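Local coordinates for GCN5-related N-acetyltransferase (Kribbella flavida, PDB 4MY0), which binds acetyl-CoA and probably transfers its acetyl group to an amine, perhaps that of an aminoglycoside, at residues A64-W69 with R105-R110. Sequence-based numbering, arbitrary orientation.
Sequences AAARIW and RGVLER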
loop_
_atom_site.group_PDB
_atom_site.type_symbol
_atom_site.label_atom_id
_atom_site.label_comp_id
_atom_site.label_asym_id
_atom_site.label_seq_id
_atom_site.Cartn_x
_atom_site.Cartn_y
_atom_site.Cartn_z
ATOM N N ALA C 64 -13.375 -8.470 -35.790
ATOM C CA ALA C 64 -12.348 -7.460 -35.492
ATOM C C ALA C 64 -12.799 -6.075 -35.951
ATOM O O ALA C 64 -13.642 -5.949 -36.851
ATOM C CB ALA C 64 -11.010 -7.834 -36.148
ATOM N N ALA C 65 -12.259 -5.028 -35.339
ATOM C CA ALA C 65 -12.673 -3.671 -35.717
ATOM C C ALA C 65 -11.630 -2.638 -35.315
ATOM O O ALA C 65 -10.870 -2.854 -34.380
ATOM C CB ALA C 65 -14.044 -3.327 -35.091
ATOM N N ALA C 66 -11.599 -1.521 -36.035
ATOM C CA ALA C 66 -10.688 -0.421 -35.736
ATOM C C ALA C 66 -11.271 0.829 -36.342
ATOM O O ALA C 66 -11.985 0.763 -37.356
ATOM C CB ALA C 66 -9.309 -0.679 -36.317
ATOM N N ARG C 67 -10.997 1.974 -35.734
ATOM C CA ARG C 67 -11.482 3.225 -36.305
ATOM C C ARG C 67 -10.364 4.244 -36.511
ATOM O O ARG C 67 -9.273 4.130 -35.936
ATOM C CB ARG C 67 -12.645 3.805 -35.485
ATOM C CG ARG C 67 -12.295 4.184 -34.069
ATOM C CD ARG C 67 -13.544 4.282 -33.184
ATOM N NE ARG C 67 -13.262 3.755 -31.851
ATOM C CZ ARG C 67 -12.909 4.495 -30.803
ATOM N NH1 ARG C 67 -12.664 3.906 -29.644
ATOM N NH2 ARG C 67 -12.803 5.820 -30.907
ATOM N N ILE C 68 -10.647 5.229 -37.353
ATOM C CA ILE C 68 -9.669 6.228 -37.735
ATOM C C ILE C 68 -10.152 7.628 -37.366
ATOM O O ILE C 68 -11.132 8.103 -37.927
ATOM C CB ILE C 68 -9.457 6.179 -39.260
ATOM C CG1 ILE C 68 -9.051 4.774 -39.691
ATOM C CG2 ILE C 68 -8.401 7.197 -39.714
ATOM C CD1 ILE C 68 -8.942 4.632 -41.189
ATOM N N TRP C 69 -9.460 8.291 -36.437
ATOM C CA TRP C 69 -9.733 9.706 -36.167
ATOM C C TRP C 69 -9.163 10.561 -37.285
ATOM O O TRP C 69 -8.019 10.341 -37.715
ATOM C CB TRP C 69 -9.073 10.149 -34.857
ATOM C CG TRP C 69 -9.752 9.687 -33.610
ATOM C CD1 TRP C 69 -9.399 8.623 -32.831
ATOM C CD2 TRP C 69 -10.881 10.296 -32.975
ATOM N NE1 TRP C 69 -10.252 8.522 -31.760
ATOM C CE2 TRP C 69 -11.169 9.540 -31.824
ATOM C CE3 TRP C 69 -11.678 11.404 -33.273
ATOM C CZ2 TRP C 69 -12.225 9.859 -30.968
ATOM C CZ3 TRP C 69 -12.726 11.718 -32.430
ATOM C CH2 TRP C 69 -12.989 10.956 -31.289
ATOM N N ARG C 105 -3.883 -3.505 -42.260
ATOM C CA ARG C 105 -3.554 -3.200 -43.653
ATOM C C ARG C 105 -4.716 -2.491 -44.341
ATOM O O ARG C 105 -4.499 -1.557 -45.116
ATOM C CB ARG C 105 -3.147 -4.454 -44.420
ATOM C CG ARG C 105 -1.772 -4.949 -43.997
ATOM C CD ARG C 105 -1.384 -6.230 -44.699
ATOM N NE ARG C 105 -0.232 -6.842 -44.035
ATOM C CZ ARG C 105 -0.254 -8.044 -43.463
ATOM N NH1 ARG C 105 -1.366 -8.771 -43.491
ATOM N NH2 ARG C 105 0.837 -8.526 -42.877
ATOM N N GLY C 106 -5.946 -2.919 -44.044
ATOM C CA GLY C 106 -7.123 -2.241 -44.566
ATOM C C GLY C 106 -7.206 -0.829 -44.006
ATOM O O GLY C 106 -7.586 0.107 -44.712
ATOM N N VAL C 107 -6.836 -0.676 -42.738
ATOM C CA VAL C 107 -6.819 0.637 -42.098
ATOM C C VAL C 107 -5.812 1.595 -42.751
ATOM O O VAL C 107 -6.132 2.761 -43.034
ATOM C CB VAL C 107 -6.561 0.526 -40.579
ATOM C CG1 VAL C 107 -6.164 1.872 -40.003
ATOM C CG2 VAL C 107 -7.786 -0.011 -39.860
ATOM N N LEU C 108 -4.603 1.107 -43.005
ATOM C CA LEU C 108 -3.592 1.929 -43.667
ATOM C C LEU C 108 -4.038 2.311 -45.065
ATOM O O LEU C 108 -3.834 3.441 -45.511
ATOM C CB LEU C 108 -2.265 1.190 -43.750
ATOM C CG LEU C 108 -1.518 0.970 -42.434
ATOM C CD1 LEU C 108 -0.155 0.362 -42.714
ATOM C CD2 LEU C 108 -1.374 2.257 -41.648
ATOM N N GLU C 109 -4.648 1.370 -45.768
ATOM C CA GLU C 109 -5.119 1.664 -47.115
ATOM C C GLU C 109 -6.221 2.733 -47.102
ATOM O O GLU C 109 -6.188 3.679 -47.899
ATOM C CB GLU C 109 -5.590 0.386 -47.814
ATOM C CG GLU C 109 -5.683 0.551 -49.322
ATOM C CD GLU C 109 -4.416 1.168 -49.912
ATOM O OE1 GLU C 109 -3.299 0.730 -49.545
ATOM O OE2 GLU C 109 -4.533 2.104 -50.737
ATOM N N ARG C 110 -7.179 2.607 -46.186
ATOM C CA ARG C 110 -8.249 3.609 -46.084
ATOM C C ARG C 110 -7.649 4.979 -45.744
ATOM O O ARG C 110 -8.005 5.996 -46.344
ATOM C CB ARG C 110 -9.290 3.192 -45.032
ATOM C CG ARG C 110 -10.426 4.207 -44.813
ATOM C CD ARG C 110 -11.204 4.499 -46.111
ATOM N NE ARG C 110 -11.661 3.275 -46.768
ATOM C CZ ARG C 110 -12.748 2.592 -46.414
ATOM N NH1 ARG C 110 -13.507 3.011 -45.405
ATOM N NH2 ARG C 110 -13.079 1.485 -47.064
#
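In the N-terminal GNAT domain, helix 99-113 packs on one face of the central sheet, and the pairing of Ala66 and Ile68 with Val107 and Arg110 is a compact example of how such a helix is seated. Segments 64-69 and 105-110 run in roughly the same direction, their axes 24° apart and 9.5 Å from each other at closest approach. The backbones come nearest at Ala66 and Val107, where the small methyl of the alanine lets the helix settle close: Ala66 CB meets Val107 CG2 at 3.9 Å. The two valine branches divide the work. While CG2 meets Ala66, CG1, anti to the backbone N (chi1 164°), turns to Ile68 and lies 4.1 Å from Ile68 CD1, the isoleucine and valine running past one another and pointing opposite ways. Ile68 CD1 reaches the helix backbone, 3.8 Å from Val107 O, a carbonyl that also accepts a hydrogen bond from Ser111 OG. The same methyl touches Arg110 CG at 3.9 Å, the isoleucine lying roughly perpendicular to the arginine chain. Only the aliphatic root of Arg110 packs here; bends at chi2 and chi3 carry its guanidinium away to Gly51 O and to a salt bridge with Asp12. The side chain of Val88, which binds acetyl-CoA, lies about 4 Å from that of Ala66, beside this apolar helix-on-sheet packing typical of the GNAT fold.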